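Local coordinates for protein Exo-beta-1,3-galactanase (PDB 5FLW) that probably hydrolyses beta-1,3-galactans from their chain ends, as a putative exo-beta-1,3-galactanase of glycoside hydrolase family 43, at residues Gln19-Gly24 with Asp266-His271; His88-Gly93 with Asp167-Ile172; Gly140-Glu145 with Pro191-Lys196. All blocks are in the same frame, centred on the assembly; numbering follows the deposited sequence.

Contact 1. Residues Gln19-Gly24 with Asp266-His271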
ATOM      1  N   GLN A  19       2.988  -2.636 -14.085  1.00 10.09           N
ATOM      2  CA  GLN A  19       2.488  -1.425 -13.428  1.00 10.56           C
ATOM      3  C   GLN A  19       2.387  -1.650 -11.906  1.00 11.06           C
ATOM      4  O   GLN A  19       1.316  -1.612 -11.281  1.00 11.07           O
ATOM      5  CB  GLN A  19       1.166  -0.995 -14.067  1.00 10.32           C
ATOM      6  CG  GLN A  19       1.243  -0.552 -15.564  1.00 10.65           C
ATOM      7  CD  GLN A  19       2.113   0.685 -15.795  1.00 11.81           C
ATOM      8  OE1 GLN A  19       1.953   1.706 -15.143  1.00 11.77           O
ATOM      9  NE2 GLN A  19       3.064   0.576 -16.731  1.00 13.49           N
ATOM     10  N   LEU A  20       3.546  -1.895 -11.304  1.00  9.45           N
ATOM     11  CA  LEU A  20       3.623  -2.185  -9.871  1.00 10.62           C
ATOM     12  C   LEU A  20       3.808  -0.877  -9.084  1.00 14.05           C
ATOM     13  O   LEU A  20       4.809  -0.674  -8.383  1.00 15.02           O
ATOM     14  CB  LEU A  20       4.734  -3.201  -9.575  1.00 12.85           C
ATOM     15  CG  LEU A  20       4.462  -4.601 -10.140  1.00 11.16           C
ATOM     16  CD1 LEU A  20       5.735  -5.430 -10.207  1.00 13.04           C
ATOM     17  CD2 LEU A  20       3.341  -5.355  -9.375  1.00 12.61           C
ATOM     18  N   HIS A  21       2.807   0.009  -9.210  1.00 11.12           N
ATOM     19  CA  HIS A  21       2.848   1.351  -8.638  1.00 10.44           C
ATOM     20  C   HIS A  21       1.774   1.480  -7.563  1.00 10.94           C
ATOM     21  O   HIS A  21       0.598   1.163  -7.808  1.00 10.11           O
ATOM     22  CB  HIS A  21       2.578   2.417  -9.693  1.00 10.21           C
ATOM     23  CG  HIS A  21       3.357   2.238 -10.954  1.00 11.79           C
ATOM     24  ND1 HIS A  21       4.741   2.278 -10.985  1.00 10.57           N
ATOM     25  CD2 HIS A  21       2.945   2.074 -12.236  1.00 10.77           C
ATOM     26  CE1 HIS A  21       5.142   2.096 -12.232  1.00 14.48           C
ATOM     27  NE2 HIS A  21       4.072   1.991 -13.016  1.00 11.73           N
ATOM     28  N   GLY A  22       2.182   1.953  -6.385  1.00 10.55           N
ATOM     29  CA  GLY A  22       1.266   2.094  -5.261  1.00 10.26           C
ATOM     30  C   GLY A  22       0.587   0.797  -4.867  1.00 10.49           C
ATOM     31  O   GLY A  22      -0.583   0.817  -4.489  1.00 10.80           O
ATOM     32  N   ILE A  23       1.319  -0.340  -4.899  1.00 10.34           N
ATOM     33  CA  ILE A  23       0.648  -1.647  -4.901  1.00 10.33           C
ATOM     34  C   ILE A  23       0.086  -2.036  -3.534  1.00 14.08           C
ATOM     35  O   ILE A  23       0.595  -1.655  -2.460  1.00 12.68           O
ATOM     36  CB  ILE A  23       1.518  -2.799  -5.460  1.00 11.57           C
ATOM     37  CG1 ILE A  23       2.684  -3.136  -4.522  1.00 11.22           C
ATOM     38  CG2 ILE A  23       1.952  -2.496  -6.857  1.00 10.20           C
ATOM     39  CD1 ILE A  23       3.522  -4.317  -4.992  1.00 12.28           C
ATOM     40  N   GLY A  24      -0.965  -2.863  -3.592  1.00 12.71           N
ATOM     41  CA  GLY A  24      -1.281  -3.773  -2.516  1.00 11.35           C
ATOM     42  C   GLY A  24      -0.741  -5.145  -2.880  1.00 13.37           C
ATOM     43  O   GLY A  24      -0.618  -5.487  -4.070  1.00 12.82           O
ATOM     44  N   ASP A 266       8.138   3.027  -3.978  1.00 13.66           N
ATOM     45  CA  ASP A 266       7.978   3.605  -5.311  1.00 12.03           C
ATOM     46  C   ASP A 266       8.989   4.724  -5.540  1.00 10.58           C
ATOM     47  O   ASP A 266       9.178   5.577  -4.672  1.00 12.19           O
ATOM     48  CB  ASP A 266       6.564   4.174  -5.499  1.00 11.88           C
ATOM     49  CG  ASP A 266       5.500   3.094  -5.533  1.00 11.89           C
ATOM     50  OD1 ASP A 266       5.435   2.361  -6.529  1.00 12.35           O
ATOM     51  OD2 ASP A 266       4.743   2.960  -4.555  1.00 14.71           O
ATOM     52  N   ARG A 267       9.603   4.736  -6.739  1.00 13.17           N
ATOM     53  CA  ARG A 267      10.398   5.871  -7.263  1.00 12.14           C
ATOM     54  C   ARG A 267       9.552   6.594  -8.306  1.00 12.45           C
ATOM     55  O   ARG A 267       9.678   6.343  -9.507  1.00 13.94           O
ATOM     56  CB  ARG A 267      11.685   5.392  -7.927  1.00 12.63           C
ATOM     57  CG  ARG A 267      12.793   5.238  -6.990  1.00 18.68           C
ATOM     58  CD  ARG A 267      14.180   5.291  -7.631  1.00 18.66           C
ATOM     59  NE  ARG A 267      15.098   5.118  -6.528  1.00 17.27           N
ATOM     60  CZ  ARG A 267      16.349   4.703  -6.635  1.00 15.14           C
ATOM     61  NH1 ARG A 267      16.873   4.411  -7.828  1.00 15.35           N
ATOM     62  NH2 ARG A 267      17.066   4.587  -5.524  1.00 16.47           N
ATOM     63  N   TRP A 268       8.699   7.505  -7.831  1.00 13.50           N
ATOM     64  CA  TRP A 268       7.727   8.161  -8.692  1.00 13.79           C
ATOM     65  C   TRP A 268       8.416   9.093  -9.676  1.00 16.46           C
ATOM     66  O   TRP A 268       9.235   9.940  -9.290  1.00 17.28           O
ATOM     67  CB  TRP A 268       6.741   8.952  -7.838  1.00 14.89           C
ATOM     68  CG  TRP A 268       5.929   8.128  -6.913  1.00 13.17           C
ATOM     69  CD1 TRP A 268       6.006   8.096  -5.534  1.00 15.13           C
ATOM     70  CD2 TRP A 268       4.870   7.227  -7.279  1.00 12.84           C
ATOM     71  NE1 TRP A 268       5.063   7.220  -5.028  1.00 13.98           N
ATOM     72  CE2 TRP A 268       4.342   6.687  -6.077  1.00 15.82           C
ATOM     73  CE3 TRP A 268       4.293   6.845  -8.501  1.00 12.04           C
ATOM     74  CZ2 TRP A 268       3.263   5.772  -6.077  1.00 13.63           C
ATOM     75  CZ3 TRP A 268       3.236   5.945  -8.491  1.00 11.30           C
ATOM     76  CH2 TRP A 268       2.724   5.429  -7.300  1.00 11.45           C
ATOM     77  N   GLN A 269       8.062   8.958 -10.943  0.52 14.39           N
ATOM     78  CA  GLN A 269       8.606   9.793 -12.012  0.52 16.85           C
ATOM     79  C   GLN A 269       7.481  10.693 -12.516  0.52 14.85           C
ATOM     80  O   GLN A 269       6.636  10.273 -13.308  0.52 13.78           O
ATOM     81  CB  GLN A 269       9.191   8.910 -13.113  0.52 15.95           C
ATOM     82  CG  GLN A 269      10.398   8.097 -12.625  0.52 12.94           C
ATOM     83  CD  GLN A 269      11.639   8.957 -12.431  0.52 16.44           C
ATOM     84  OE1 GLN A 269      11.844   9.554 -11.377  0.52 19.51           O
ATOM     85  NE2 GLN A 269      12.469   9.028 -13.461  0.52 31.73           N
ATOM     86  N   GLU A 270       7.486  11.941 -12.040  1.00 14.51           N
ATOM     87  CA  GLU A 270       6.369  12.854 -12.259  1.00 14.32           C
ATOM     88  C   GLU A 270       5.975  12.987 -13.729  1.00 16.41           C
ATOM     89  O   GLU A 270       4.789  13.105 -14.054  1.00 20.15           O
ATOM     90  CB  GLU A 270       6.693  14.213 -11.623  1.00 15.59           C
ATOM     91  CG  GLU A 270       5.721  15.338 -11.940  1.00 17.81           C
ATOM     92  CD  GLU A 270       5.994  16.589 -11.172  1.00 19.21           C
ATOM     93  OE1 GLU A 270       7.125  16.759 -10.673  1.00 20.41           O
ATOM     94  OE2 GLU A 270       5.084  17.461 -11.109  1.00 24.41           O
ATOM     95  N   HIS A 271       6.949  12.998 -14.628  1.00 15.18           N
ATOM     96  CA  HIS A 271       6.686  13.200 -16.051  1.00 20.11           C
ATOM     97  C   HIS A 271       6.664  11.909 -16.862  1.00 23.87           C
ATOM     98  O   HIS A 271       6.615  11.960 -18.103  1.00 21.25           O
ATOM     99  CB  HIS A 271       7.644  14.205 -16.643  1.00 18.29           C
ATOM    100  CG  HIS A 271       7.665  15.487 -15.845  1.00 37.41           C
ATOM    101  ND1 HIS A 271       6.606  16.385 -15.884  1.00 38.76           N
ATOM    102  CD2 HIS A 271       8.551  15.962 -14.938  1.00 42.31           C
ATOM    103  CE1 HIS A 271       6.872  17.368 -15.062  1.00 38.49           C
ATOM    104  NE2 HIS A 271       8.036  17.131 -14.483  1.00 47.33           N
TER
HETATM  105  O   HOH W   1       6.495   2.822  -9.000  1.00 11.85           O
HETATM  106  O   HOH W   2       4.445  -0.182  -5.400  1.00 14.52           O
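Asp-266 reaches across to the backbone of Gly-22. Its CB lies 3.3 Å above the plane of the Trp-268 ring, toward the rim, so the indole of its own segment flanks the root of the side chain. CG, set anti to the carbonyl carbon (chi1 -68°), comes within 3.6 Å of Gly-22 N. OD1 then takes the N-H of Gly-22 at 3.3 Å in a fairly straight bond (162°), met on the syn side but tilted out of the carboxylate plane; OD2 adds a weak bond to the same N-H. These residues join the first and last blades of the five-bladed beta-propeller of family 43, where the lead-in to strand 24-28 meets the loop after strand 261-266. Two waters adjoin Asp-266 OD1: one lies 2.7 Å from it and from His-21 ND1, the other, 3.2 Å from Ile-23 N, accepts that N-H. The far side of the imidazole is held by His-21 NE2 bonding Gly-274 O. Gly-22 suits the turn, its phi of 57° being easy for glycine, and its slim backbone admits Trp-268 CH2 to 3.6 Å from Gly-22 N. The same indole carbon packs 3.8 Å from His-21 CB, while Trp-268 NE1 is bonded to Gln-244.

Contact 2. Residues His88-Gly93 with Asp167-Ile172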
ATOM      1  N   HIS A  88      -9.230 -10.475   1.595  1.00 15.35           N
ATOM      2  CA  HIS A  88     -10.161 -11.595   1.503  1.00 16.01           C
ATOM      3  C   HIS A  88     -11.010 -11.606   2.778  1.00 20.18           C
ATOM      4  O   HIS A  88     -10.463 -11.683   3.890  1.00 16.36           O
ATOM      5  CB  HIS A  88      -9.399 -12.914   1.305  1.00 17.71           C
ATOM      6  CG  HIS A  88     -10.276 -14.092   0.983  1.00 25.76           C
ATOM      7  ND1 HIS A  88      -9.909 -15.391   1.262  1.00 40.07           N
ATOM      8  CD2 HIS A  88     -11.494 -14.168   0.396  1.00 20.21           C
ATOM      9  CE1 HIS A  88     -10.854 -16.216   0.847  1.00 43.19           C
ATOM     10  NE2 HIS A  88     -11.842 -15.499   0.347  1.00 25.35           N
ATOM     11  N   CYS A  89     -12.346 -11.505   2.613  1.00 14.14           N
ATOM     12  CA  CYS A  89     -13.260 -11.346   3.749  1.00 13.71           C
ATOM     13  C   CYS A  89     -13.597 -12.706   4.354  1.00 16.01           C
ATOM     14  O   CYS A  89     -14.236 -13.528   3.684  1.00 17.15           O
ATOM     15  CB  CYS A  89     -14.552 -10.677   3.308  1.00 13.27           C
ATOM     16  SG  CYS A  89     -15.733 -10.519   4.650  1.00 16.40           S
ATOM     17  N   PRO A  90     -13.231 -12.972   5.610  1.00 19.55           N
ATOM     18  CA  PRO A  90     -13.516 -14.311   6.166  1.00 21.32           C
ATOM     19  C   PRO A  90     -14.999 -14.642   6.241  1.00 18.90           C
ATOM     20  O   PRO A  90     -15.399 -15.785   5.959  1.00 21.63           O
ATOM     21  CB  PRO A  90     -12.863 -14.257   7.550  1.00 19.13           C
ATOM     22  CG  PRO A  90     -11.846 -13.166   7.444  1.00 19.88           C
ATOM     23  CD  PRO A  90     -12.437 -12.145   6.536  1.00 17.27           C
ATOM     24  N   ALA A  91     -15.839 -13.656   6.587  1.00 21.02           N
ATOM     25  CA  ALA A  91     -17.246 -13.966   6.822  1.00 18.63           C
ATOM     26  C   ALA A  91     -17.981 -14.278   5.525  1.00 23.41           C
ATOM     27  O   ALA A  91     -18.901 -15.095   5.532  1.00 23.96           O
ATOM     28  CB  ALA A  91     -17.927 -12.815   7.561  1.00 20.49           C
ATOM     29  N   THR A  92     -17.571 -13.675   4.399  1.00 19.80           N
ATOM     30  CA  THR A  92     -18.315 -13.781   3.153  1.00 17.87           C
ATOM     31  C   THR A  92     -17.584 -14.563   2.074  1.00 17.90           C
ATOM     32  O   THR A  92     -18.229 -14.979   1.106  1.00 21.67           O
ATOM     33  CB  THR A  92     -18.601 -12.385   2.581  1.00 18.19           C
ATOM     34  OG1 THR A  92     -17.365 -11.789   2.181  1.00 16.51           O
ATOM     35  CG2 THR A  92     -19.331 -11.467   3.594  1.00 16.65           C
ATOM     36  N   GLY A  93     -16.264 -14.724   2.186  1.00 17.29           N
ATOM     37  CA  GLY A  93     -15.458 -15.310   1.135  1.00 16.91           C
ATOM     38  C   GLY A  93     -15.191 -14.404  -0.056  1.00 17.15           C
ATOM     39  O   GLY A  93     -14.548 -14.845  -1.024  1.00 18.63           O
ATOM     40  N   ASP A 167     -17.767  -6.745   9.486  1.00 15.67           N
ATOM     41  CA  ASP A 167     -17.460  -8.155   9.230  1.00 14.55           C
ATOM     42  C   ASP A 167     -17.561  -8.524   7.759  1.00 17.64           C
ATOM     43  O   ASP A 167     -16.913  -9.481   7.328  1.00 20.79           O
ATOM     44  CB  ASP A 167     -18.394  -9.084  10.004  1.00 17.79           C
ATOM     45  CG  ASP A 167     -18.123  -9.096  11.492  1.00 21.88           C
ATOM     46  OD1 ASP A 167     -17.034  -8.637  11.921  1.00 23.93           O
ATOM     47  OD2 ASP A 167     -19.030  -9.541  12.234  1.00 25.04           O
ATOM     48  N   ASP A 168     -18.418  -7.855   6.992  1.00 15.27           N
ATOM     49  CA  ASP A 168     -18.473  -8.129   5.560  1.00 14.78           C
ATOM     50  C   ASP A 168     -17.429  -7.339   4.765  1.00 14.76           C
ATOM     51  O   ASP A 168     -17.424  -7.410   3.530  1.00 13.77           O
ATOM     52  CB  ASP A 168     -19.884  -7.896   5.015  1.00 15.30           C
ATOM     53  CG  ASP A 168     -20.325  -6.441   5.120  1.00 17.55           C
ATOM     54  OD1 ASP A 168     -19.512  -5.572   5.479  1.00 14.48           O
ATOM     55  OD2 ASP A 168     -21.514  -6.163   4.821  1.00 19.17           O
ATOM     56  N   TYR A 169     -16.575  -6.571   5.449  1.00 13.44           N
ATOM     57  CA  TYR A 169     -15.458  -5.829   4.871  1.00 12.72           C
ATOM     58  C   TYR A 169     -15.883  -4.700   3.924  1.00 12.12           C
ATOM     59  O   TYR A 169     -15.016  -4.132   3.242  1.00 13.86           O
ATOM     60  CB  TYR A 169     -14.445  -6.764   4.191  1.00 11.74           C
ATOM     61  CG  TYR A 169     -13.451  -7.459   5.111  1.00 12.05           C
ATOM     62  CD1 TYR A 169     -13.695  -7.618   6.481  1.00 14.84           C
ATOM     63  CD2 TYR A 169     -12.240  -7.943   4.607  1.00 14.08           C
ATOM     64  CE1 TYR A 169     -12.759  -8.259   7.315  1.00 15.00           C
ATOM     65  CE2 TYR A 169     -11.309  -8.580   5.426  1.00 12.80           C
ATOM     66  CZ  TYR A 169     -11.561  -8.740   6.766  1.00 14.37           C
ATOM     67  OH  TYR A 169     -10.607  -9.373   7.564  1.00 16.06           O
ATOM     68  N   LEU A 170     -17.175  -4.312   3.886  1.00 11.76           N
ATOM     69  CA  LEU A 170     -17.662  -3.350   2.888  1.00 12.92           C
ATOM     70  C   LEU A 170     -17.714  -1.906   3.391  1.00 14.23           C
ATOM     71  O   LEU A 170     -17.864  -0.980   2.576  1.00 11.74           O
ATOM     72  CB  LEU A 170     -19.060  -3.730   2.393  1.00 13.98           C
ATOM     73  CG  LEU A 170     -19.189  -5.109   1.741  1.00 13.96           C
ATOM     74  CD1 LEU A 170     -20.632  -5.333   1.348  1.00 15.22           C
ATOM     75  CD2 LEU A 170     -18.273  -5.225   0.557  1.00 12.70           C
ATOM     76  N   THR A 171     -17.608  -1.698   4.710  1.00 12.40           N
ATOM     77  CA  THR A 171     -17.612  -0.352   5.275  1.00 10.50           C
ATOM     78  C   THR A 171     -16.826  -0.346   6.591  1.00 12.10           C
ATOM     79  O   THR A 171     -16.282  -1.368   7.012  1.00 13.10           O
ATOM     80  CB  THR A 171     -19.038   0.200   5.395  1.00 11.51           C
ATOM     81  OG1 THR A 171     -18.950   1.605   5.649  1.00 12.23           O
ATOM     82  CG2 THR A 171     -19.814  -0.501   6.512  1.00 10.49           C
ATOM     83  N   ILE A 172     -16.742   0.843   7.213  1.00 13.54           N
ATOM     84  CA  ILE A 172     -15.939   1.108   8.407  1.00 13.74           C
ATOM     85  C   ILE A 172     -16.865   1.253   9.609  1.00 13.17           C
ATOM     86  O   ILE A 172     -17.898   1.928   9.526  1.00 14.65           O
ATOM     87  CB  ILE A 172     -15.167   2.419   8.200  1.00 16.47           C
ATOM     88  CG1 ILE A 172     -14.223   2.297   7.012  1.00 15.54           C
ATOM     89  CG2 ILE A 172     -14.423   2.837   9.478  1.00 14.83           C
ATOM     90  CD1 ILE A 172     -13.683   3.701   6.615  1.00 14.76           C
TER
HETATM   91  O   HOH W   3     -15.261 -11.303   8.215  1.00 20.05           O
HETATM   92  O   HOH W   4     -17.886  -9.238   1.387  1.00 16.65           O
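The first torsions of Cys-89 and Tyr-169 set SG opposite the cysteine's backbone N (chi1 178°) and CG of the tyrosine anti to its carbonyl carbon (chi1 -81°), so that the phenol turns a face to Cys-89. The cysteine lies over one face of that ring. Its SG stands 4.2 Å from the centroid of the Tyr-169 ring, a sulfur-aromatic contact, and its CA makes a CH-pi contact at 4.0 Å from the same centroid. A small, polarisable side chain suits this place, since the sulfur also reaches the backbone of the opposing loop, SG lying 3.1 Å from Asp-167 O. Farther out along the phenol, Pro-90 crosses the tyrosine at about a right angle, with its CD 3.5 Å from Tyr-169 OH. The hydroxyl itself is bonded to Gly-147 O, so the ring is fixed at its polar end.

At the outer margin water joins the loops as well. One water accepts from Ala-91 N and donates to Asp-167 O (2.6 Å from the water); another joins Thr-92 OG1, which is also hydrogen-bonded to Lys-94 N just beyond the segment, to Asp-168 O. Beside them the methyl CG2 of Thr-92 packs 3.9 Å from Asp-168 CB. Each loop is braced from within. Gly-93 N bonds Cys-89 O at 2.8 Å, and Asp-168 OD1 accepts from Leu-170 N, an Asx turn that shapes the chain around Tyr-169, itself in a positive-phi conformation (66°). Two turns, each joining successive antiparallel strands of its own blade, pack together here across the boundary between neighbouring blades, the loop between strands 80-88 and 95-102 against that between 159-165 and 172-179, an inter-blade contact of the beta-propeller.

Contact 3. Residues Gly140-Glu145 with Pro191-Lys196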
ATOM      1  N   GLY A 140      -3.817   1.990   3.116  1.00 10.83           N
ATOM      2  CA  GLY A 140      -3.255   0.655   3.144  1.00 12.60           C
ATOM      3  C   GLY A 140      -4.226  -0.259   3.870  1.00 10.73           C
ATOM      4  O   GLY A 140      -5.240   0.201   4.387  1.00 11.91           O
ATOM      5  N   VAL A 141      -3.922  -1.561   3.896  1.00 11.63           N
ATOM      6  CA  VAL A 141      -4.775  -2.519   4.600  1.00 12.65           C
ATOM      7  C   VAL A 141      -3.959  -3.414   5.539  1.00 15.97           C
ATOM      8  O   VAL A 141      -2.757  -3.647   5.349  1.00 15.52           O
ATOM      9  CB  VAL A 141      -5.652  -3.374   3.648  1.00 13.94           C
ATOM     10  CG1 VAL A 141      -6.663  -2.485   2.889  1.00 12.52           C
ATOM     11  CG2 VAL A 141      -4.770  -4.178   2.686  1.00 11.25           C
ATOM     12  N   PHE A 142      -4.648  -3.956   6.548  1.00 14.89           N
ATOM     13  CA  PHE A 142      -4.043  -4.934   7.440  1.00 12.65           C
ATOM     14  C   PHE A 142      -5.122  -5.913   7.916  1.00 15.46           C
ATOM     15  O   PHE A 142      -6.227  -5.507   8.277  1.00 15.50           O
ATOM     16  CB  PHE A 142      -3.324  -4.253   8.625  1.00 14.45           C
ATOM     17  CG  PHE A 142      -2.815  -5.224   9.670  1.00 15.07           C
ATOM     18  CD1 PHE A 142      -1.699  -6.016   9.425  1.00 14.17           C
ATOM     19  CD2 PHE A 142      -3.464  -5.356  10.889  1.00 18.80           C
ATOM     20  CE1 PHE A 142      -1.260  -6.917  10.365  1.00 18.28           C
ATOM     21  CE2 PHE A 142      -3.019  -6.252  11.825  1.00 16.41           C
ATOM     22  CZ  PHE A 142      -1.912  -7.036  11.562  1.00 16.75           C
ATOM     23  N   GLN A 143      -4.793  -7.201   7.899  1.00 14.42           N
ATOM     24  CA  GLN A 143      -5.676  -8.254   8.386  1.00 19.15           C
ATOM     25  C   GLN A 143      -4.984  -8.965   9.548  1.00 18.28           C
ATOM     26  O   GLN A 143      -3.897  -9.535   9.377  1.00 17.01           O
ATOM     27  CB  GLN A 143      -6.008  -9.228   7.262  1.00 14.80           C
ATOM     28  CG  GLN A 143      -6.960 -10.303   7.653  1.00 17.01           C
ATOM     29  CD  GLN A 143      -7.409 -11.103   6.463  1.00 21.62           C
ATOM     30  OE1 GLN A 143      -6.594 -11.755   5.785  1.00 24.52           O
ATOM     31  NE2 GLN A 143      -8.705 -11.038   6.168  1.00 18.57           N
ATOM     32  N   ASP A 144      -5.605  -8.910  10.728  1.00 16.39           N
ATOM     33  CA  ASP A 144      -5.032  -9.440  11.960  1.00 18.18           C
ATOM     34  C   ASP A 144      -5.313 -10.952  12.093  1.00 25.77           C
ATOM     35  O   ASP A 144      -6.086 -11.541  11.317  1.00 19.64           O
ATOM     36  CB  ASP A 144      -5.547  -8.638  13.159  1.00 21.46           C
ATOM     37  CG  ASP A 144      -4.542  -8.556  14.314  1.00 18.50           C
ATOM     38  OD1 ASP A 144      -3.584  -9.361  14.379  1.00 21.15           O
ATOM     39  OD2 ASP A 144      -4.753  -7.681  15.182  1.00 22.07           O
ATOM     40  N   GLU A 145      -4.668 -11.564  13.109  0.50 19.87           N
ATOM     41  CA  GLU A 145      -4.715 -13.016  13.270  0.50 22.02           C
ATOM     42  C   GLU A 145      -6.115 -13.508  13.615  0.50 24.38           C
ATOM     43  O   GLU A 145      -6.464 -14.654  13.307  0.50 28.54           O
ATOM     44  CB  GLU A 145      -3.708 -13.471  14.340  0.50 24.68           C
ATOM     45  CG  GLU A 145      -3.354 -14.965  14.276  0.50 27.67           C
ATOM     46  CD  GLU A 145      -2.029 -15.297  14.948  0.50 28.32           C
ATOM     47  OE1 GLU A 145      -1.513 -14.426  15.682  0.50 31.36           O
ATOM     48  OE2 GLU A 145      -1.506 -16.415  14.733  0.50 28.82           O
ATOM     49  N   PRO A 191       0.696   4.401   4.145  1.00 12.13           N
ATOM     50  CA  PRO A 191       0.819   3.515   5.311  1.00 11.96           C
ATOM     51  C   PRO A 191       0.878   2.035   4.946  1.00 12.26           C
ATOM     52  O   PRO A 191       0.233   1.571   3.991  1.00 12.05           O
ATOM     53  CB  PRO A 191      -0.467   3.815   6.105  1.00 12.13           C
ATOM     54  CG  PRO A 191      -1.455   4.237   5.049  1.00 11.97           C
ATOM     55  CD  PRO A 191      -0.620   5.071   4.095  1.00 12.27           C
ATOM     56  N   THR A 192       1.613   1.288   5.786  1.00 12.52           N
ATOM     57  CA  THR A 192       1.649  -0.170   5.732  1.00 13.50           C
ATOM     58  C   THR A 192       1.934  -0.690   7.145  1.00 13.92           C
ATOM     59  O   THR A 192       2.700  -0.068   7.888  1.00 15.70           O
ATOM     60  CB  THR A 192       2.678  -0.655   4.681  1.00 14.07           C
ATOM     61  OG1 THR A 192       2.718  -2.092   4.662  1.00 14.48           O
ATOM     62  CG2 THR A 192       4.062  -0.076   4.935  1.00 13.88           C
ATOM     63  N   ILE A 193       1.293  -1.809   7.524  1.00 13.26           N
ATOM     64  CA  ILE A 193       1.441  -2.394   8.858  1.00 15.17           C
ATOM     65  C   ILE A 193       1.699  -3.890   8.744  1.00 16.76           C
ATOM     66  O   ILE A 193       1.018  -4.593   7.989  1.00 15.81           O
ATOM     67  CB  ILE A 193       0.186  -2.146   9.750  1.00 16.19           C
ATOM     68  CG1 ILE A 193       0.042  -0.651  10.082  1.00 17.35           C
ATOM     69  CG2 ILE A 193       0.222  -2.976  11.069  1.00 15.74           C
ATOM     70  CD1 ILE A 193      -1.213  -0.263  10.859  1.00 14.22           C
ATOM     71  N   ILE A 194       2.628  -4.383   9.563  1.00 15.79           N
ATOM     72  CA  ILE A 194       2.855  -5.813   9.748  1.00 15.46           C
ATOM     73  C   ILE A 194       2.834  -6.091  11.248  1.00 17.20           C
ATOM     74  O   ILE A 194       2.837  -5.177  12.081  1.00 17.31           O
ATOM     75  CB  ILE A 194       4.164  -6.363   9.098  1.00 16.75           C
ATOM     76  CG1 ILE A 194       5.425  -5.709   9.692  1.00 21.10           C
ATOM     77  CG2 ILE A 194       4.140  -6.226   7.574  1.00 17.40           C
ATOM     78  CD1 ILE A 194       5.973  -6.371  10.921  1.00 25.83           C
ATOM     79  N   LYS A 195       2.781  -7.373  11.576  1.00 19.51           N
ATOM     80  CA  LYS A 195       2.798  -7.832  12.961  1.00 17.84           C
ATOM     81  C   LYS A 195       3.826  -8.945  13.126  1.00 18.96           C
ATOM     82  O   LYS A 195       3.913  -9.850  12.292  1.00 20.79           O
ATOM     83  CB  LYS A 195       1.424  -8.408  13.359  1.00 18.17           C
ATOM     84  CG  LYS A 195       1.130  -8.496  14.877  1.00 20.91           C
ATOM     85  CD  LYS A 195      -0.159  -9.273  15.108  1.00 19.01           C
ATOM     86  CE  LYS A 195      -0.597  -9.238  16.546  1.00 20.77           C
ATOM     87  NZ  LYS A 195      -1.948  -9.808  16.781  1.00 20.04           N
ATOM     88  N   LYS A 196       4.606  -8.872  14.203  1.00 21.46           N
ATOM     89  CA  LYS A 196       5.570  -9.921  14.513  1.00 24.08           C
ATOM     90  C   LYS A 196       5.600 -10.138  16.022  1.00 26.14           C
ATOM     91  O   LYS A 196       5.884  -9.203  16.784  1.00 23.73           O
ATOM     92  CB  LYS A 196       6.973  -9.563  14.014  1.00 21.72           C
ATOM     93  CG  LYS A 196       7.993 -10.659  14.258  1.00 21.72           C
ATOM     94  CD  LYS A 196       9.397 -10.121  14.047  1.00 23.23           C
ATOM     95  CE  LYS A 196      10.463 -11.086  14.513  1.00 24.33           C
ATOM     96  NZ  LYS A 196      10.284 -12.417  13.883  1.00 28.70           N
TER
HETATM   97  O   HOH W   5       0.083  -3.309   4.961  1.00 14.54           O
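OD1 of Asp-144 is gripped by two donors, Lys-195 NZ across the contact and Glu-145 N in its own segment. The lysine ammonium sits 2.9 Å from OD1 on its syn lone pair, forming a salt bridge, while Glu-145 N approaches OD1 on the anti side at 2.8 Å, somewhat out of the carboxylate plane. The second oxygen, OD2, is bonded to Tyr-200 OH, so both ends of the carboxylate are tied down. Lys-195 suits its place through its length: with CG opposite the backbone N (chi1 -160°) and the rest extended, the chain crosses the aspartate at about a right angle and lays CD and CE against OD1 on the way.

Beneath this polar end lies an apolar layer. Phe-142 presents one ring face to Ile-193, whose CG2 makes a CH-pi contact 4.1 Å from the centroid of the Phe-142 ring, and its CZ packs 4.0 Å from Lys-195 CB. Met-152 of the adjacent strand touches both Phe-142 and Ile-193. At the other end the backbones converge, the CA atoms of Gly-140 and Pro-191 being 5.4 Å apart against 6.2 Å for those of Phe-142 and Ile-193; Pro-191 O sits where a CB on Gly-140 would run into it, so glycine suits the place.

Strands 140-143 and 191-196 run nearly parallel, at 15°, as the innermost strands of successive blades. No direct backbone bond joins them; a water instead donates to Val-141 O and accepts from Ile-193 N, 3.2 Å away. The two sheets therefore stay separate, each strand bonding to its own blade, and are held to each other by side chains and the bridging water. The two donors on OD1, with Tyr-200 on OD2, would be expected to stabilise the charged carboxylate and fix its rotation.

The three contacts lie at different junctions of one five-bladed propeller. Contact 1 brings together segments 242 residues apart, joining first and last blades and closing the ring; contacts 2 and 3 are nested inside that span. Contact 2 joins the second and third blades through their turns, and contact 3 the third and fourth through inner strands. These two alternate along the chain, share the third blade and touch: Gln-143 NE2 lies 2.9 Å from both Tyr-169 OH and His-88 O, probable hydrogen bonds. Their centres are 16 Å apart, whereas contact 1 lies on the opposite side of the chain's centre from both, its centre 28 Å from that of contact 2 and 21 Å from that of contact 3.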